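Local coordinates for protein vanadium-dependent bromoperoxidase (Corallina officinalis, PDB 1QHB) that catalyses the vanadate-dependent halogenation of organic substrates with bromide and hydrogen peroxide, working as a homododecamer that also binds one calcium ion per subunit, at residues G544-G549 with S554-S559. Sequence-based numbering, arbitrary orientation.
Sequences GRNMAG and SDQFES. With PO4 (phosphate ion), chain G.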
loop_
_atom_site.group_PDB
_atom_site.type_symbol
_atom_site.label_atom_id
_atom_site.label_comp_id
_atom_site.label_asym_id
_atom_site.label_seq_id
_atom_site.Cartn_x
_atom_site.Cartn_y
_atom_site.Cartn_z
ATOM N N GLY A 544 -33.338 34.976 -23.830
ATOM C CA GLY A 544 -34.650 34.537 -24.315
ATOM C C GLY A 544 -35.495 33.963 -23.169
ATOM O O GLY A 544 -36.717 34.083 -23.225
ATOM N N ARG A 545 -34.921 33.272 -22.150
ATOM C CA ARG A 545 -35.722 32.659 -21.093
ATOM C C ARG A 545 -36.328 33.738 -20.188
ATOM O O ARG A 545 -37.491 33.683 -19.761
ATOM C CB ARG A 545 -34.977 31.621 -20.253
ATOM C CG ARG A 545 -34.303 30.485 -21.030
ATOM C CD ARG A 545 -35.327 29.518 -21.573
ATOM N NE ARG A 545 -35.846 28.750 -20.452
ATOM C CZ ARG A 545 -36.875 27.882 -20.514
ATOM N NH1 ARG A 545 -37.436 27.710 -21.682
ATOM N NH2 ARG A 545 -37.236 27.269 -19.412
ATOM N N ASN A 546 -35.624 34.835 -20.029
ATOM C CA ASN A 546 -36.039 36.018 -19.314
ATOM C C ASN A 546 -37.187 36.696 -20.046
ATOM O O ASN A 546 -38.215 36.973 -19.425
ATOM C CB ASN A 546 -34.867 37.007 -19.218
ATOM C CG ASN A 546 -33.737 36.537 -18.328
ATOM O OD1 ASN A 546 -33.687 35.390 -17.951
ATOM N ND2 ASN A 546 -32.786 37.401 -17.971
ATOM N N MET A 547 -37.082 36.765 -21.378
ATOM C CA MET A 547 -38.140 37.353 -22.214
ATOM C C MET A 547 -39.415 36.537 -22.161
ATOM O O MET A 547 -40.527 37.038 -22.315
ATOM C CB MET A 547 -37.587 37.409 -23.646
ATOM C CG MET A 547 -36.559 38.557 -23.802
ATOM S SD MET A 547 -35.809 38.439 -25.436
ATOM C CE MET A 547 -34.957 40.036 -25.428
ATOM N N ALA A 548 -39.279 35.222 -21.876
ATOM C CA ALA A 548 -40.460 34.364 -21.723
ATOM C C ALA A 548 -40.995 34.547 -20.313
ATOM O O ALA A 548 -42.125 34.174 -20.089
ATOM C CB ALA A 548 -40.179 32.901 -21.987
ATOM N N GLY A 549 -40.202 35.149 -19.427
ATOM C CA GLY A 549 -40.709 35.410 -18.045
ATOM C C GLY A 549 -40.251 34.347 -17.049
ATOM O O GLY A 549 -40.745 34.338 -15.914
ATOM N N SER A 554 -29.678 37.584 -13.144
ATOM C CA SER A 554 -28.654 36.983 -12.303
ATOM C C SER A 554 -28.612 35.468 -12.429
ATOM O O SER A 554 -27.524 34.858 -12.391
ATOM C CB SER A 554 -28.839 37.363 -10.819
ATOM O OG SER A 554 -30.197 37.024 -10.441
ATOM N N ASP A 555 -29.719 34.797 -12.689
ATOM C CA ASP A 555 -29.776 33.395 -12.931
ATOM C C ASP A 555 -28.932 33.046 -14.173
ATOM O O ASP A 555 -28.242 32.012 -14.233
ATOM C CB ASP A 555 -31.207 32.941 -13.333
ATOM C CG ASP A 555 -32.260 33.052 -12.248
ATOM O OD1 ASP A 555 -31.955 33.201 -11.021
ATOM O OD2 ASP A 555 -33.452 32.882 -12.674
ATOM N N GLN A 556 -29.111 33.849 -15.219
ATOM C CA GLN A 556 -28.437 33.620 -16.497
ATOM C C GLN A 556 -26.936 33.870 -16.426
ATOM O O GLN A 556 -26.094 33.016 -16.768
ATOM C CB GLN A 556 -29.091 34.482 -17.607
ATOM C CG GLN A 556 -30.583 34.259 -17.753
ATOM C CD GLN A 556 -31.065 32.853 -17.537
ATOM O OE1 GLN A 556 -31.131 32.331 -16.437
ATOM N NE2 GLN A 556 -31.440 32.092 -18.538
ATOM N N PHE A 557 -26.592 35.074 -15.997
ATOM C CA PHE A 557 -25.153 35.415 -15.939
ATOM C C PHE A 557 -24.390 34.442 -15.045
ATOM O O PHE A 557 -23.367 33.890 -15.414
ATOM C CB PHE A 557 -24.928 36.862 -15.561
ATOM C CG PHE A 557 -23.459 37.235 -15.495
ATOM C CD1 PHE A 557 -22.748 37.425 -16.646
ATOM C CD2 PHE A 557 -22.836 37.409 -14.277
ATOM C CE1 PHE A 557 -21.414 37.780 -16.593
ATOM C CE2 PHE A 557 -21.497 37.756 -14.224
ATOM C CZ PHE A 557 -20.763 37.945 -15.397
ATOM N N GLU A 558 -24.889 34.159 -13.843
ATOM C CA GLU A 558 -24.147 33.221 -12.984
ATOM C C GLU A 558 -24.059 31.816 -13.560
ATOM O O GLU A 558 -23.041 31.143 -13.302
ATOM C CB GLU A 558 -24.742 33.201 -11.570
ATOM C CG GLU A 558 -24.628 34.564 -10.882
ATOM C CD GLU A 558 -23.184 35.032 -10.707
ATOM O OE1 GLU A 558 -22.217 34.273 -10.868
ATOM O OE2 GLU A 558 -22.967 36.217 -10.380
ATOM N N SER A 559 -25.073 31.345 -14.275
ATOM C CA SER A 559 -25.066 30.016 -14.843
ATOM C C SER A 559 -24.098 29.958 -16.036
ATOM O O SER A 559 -23.512 28.916 -16.302
ATOM C CB SER A 559 -26.444 29.613 -15.313
ATOM O OG SER A 559 -27.426 29.528 -14.327
HETATM P P PO4 G . -34.424 26.540 -17.465
HETATM O O1 PO4 G . -35.691 27.227 -17.098
HETATM O O2 PO4 G . -33.645 27.314 -18.473
HETATM O O3 PO4 G . -34.737 25.198 -17.985
HETATM O O4 PO4 G . -33.615 26.444 -16.193
#
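The side chains of Asn546 and Gln556 run antiparallel alongside one another, Asn546 OD1 lying against Gln556 CG at 3.3 Å, with the amide planes 49° apart. No hydrogen bond joins the two segments. A bend at chi2 (-36°) of Gln556 carries its NE2 toward helix 530-548, where it lies 4.0 Å from Arg545 CB and is held by the carbonyl O of Ala542 and by Ser483 OG. The arginine chain lies nearly perpendicular to that of Gln556. It folds at chi2 and chi3 (both -73°), turning the guanidinium away from the glutamine to the phosphate in the vanadate site. There NH2 meets phosphate O1 edge-on, in the guanidinium plane, at 2.8 Å, while NE makes a weak bond of 3.3 Å to O2. Replacing this arginine with a leucine would probably leave the anion without that in-plane grip and with less positive charge to balance it. Lys398, Arg406, Ser483, Gly484, His485 and His551 complete the phosphate's shell. On helix 553-574, Asp555 OD2 is hydrogen-bonded to His551 ND1, which probably helps position the ring whose NE2 is hydrogen-bonded to the phosphate, and Ser559 OG bonds Asp555 O at 2.6 Å. Gly549 closes the last turn of helix 530-548 in a Schellman motif, and helix 553-574 follows after a short loop carrying His551; helix 484-499 packs on Arg545 and Gln556, helix 153-167 on Asn546.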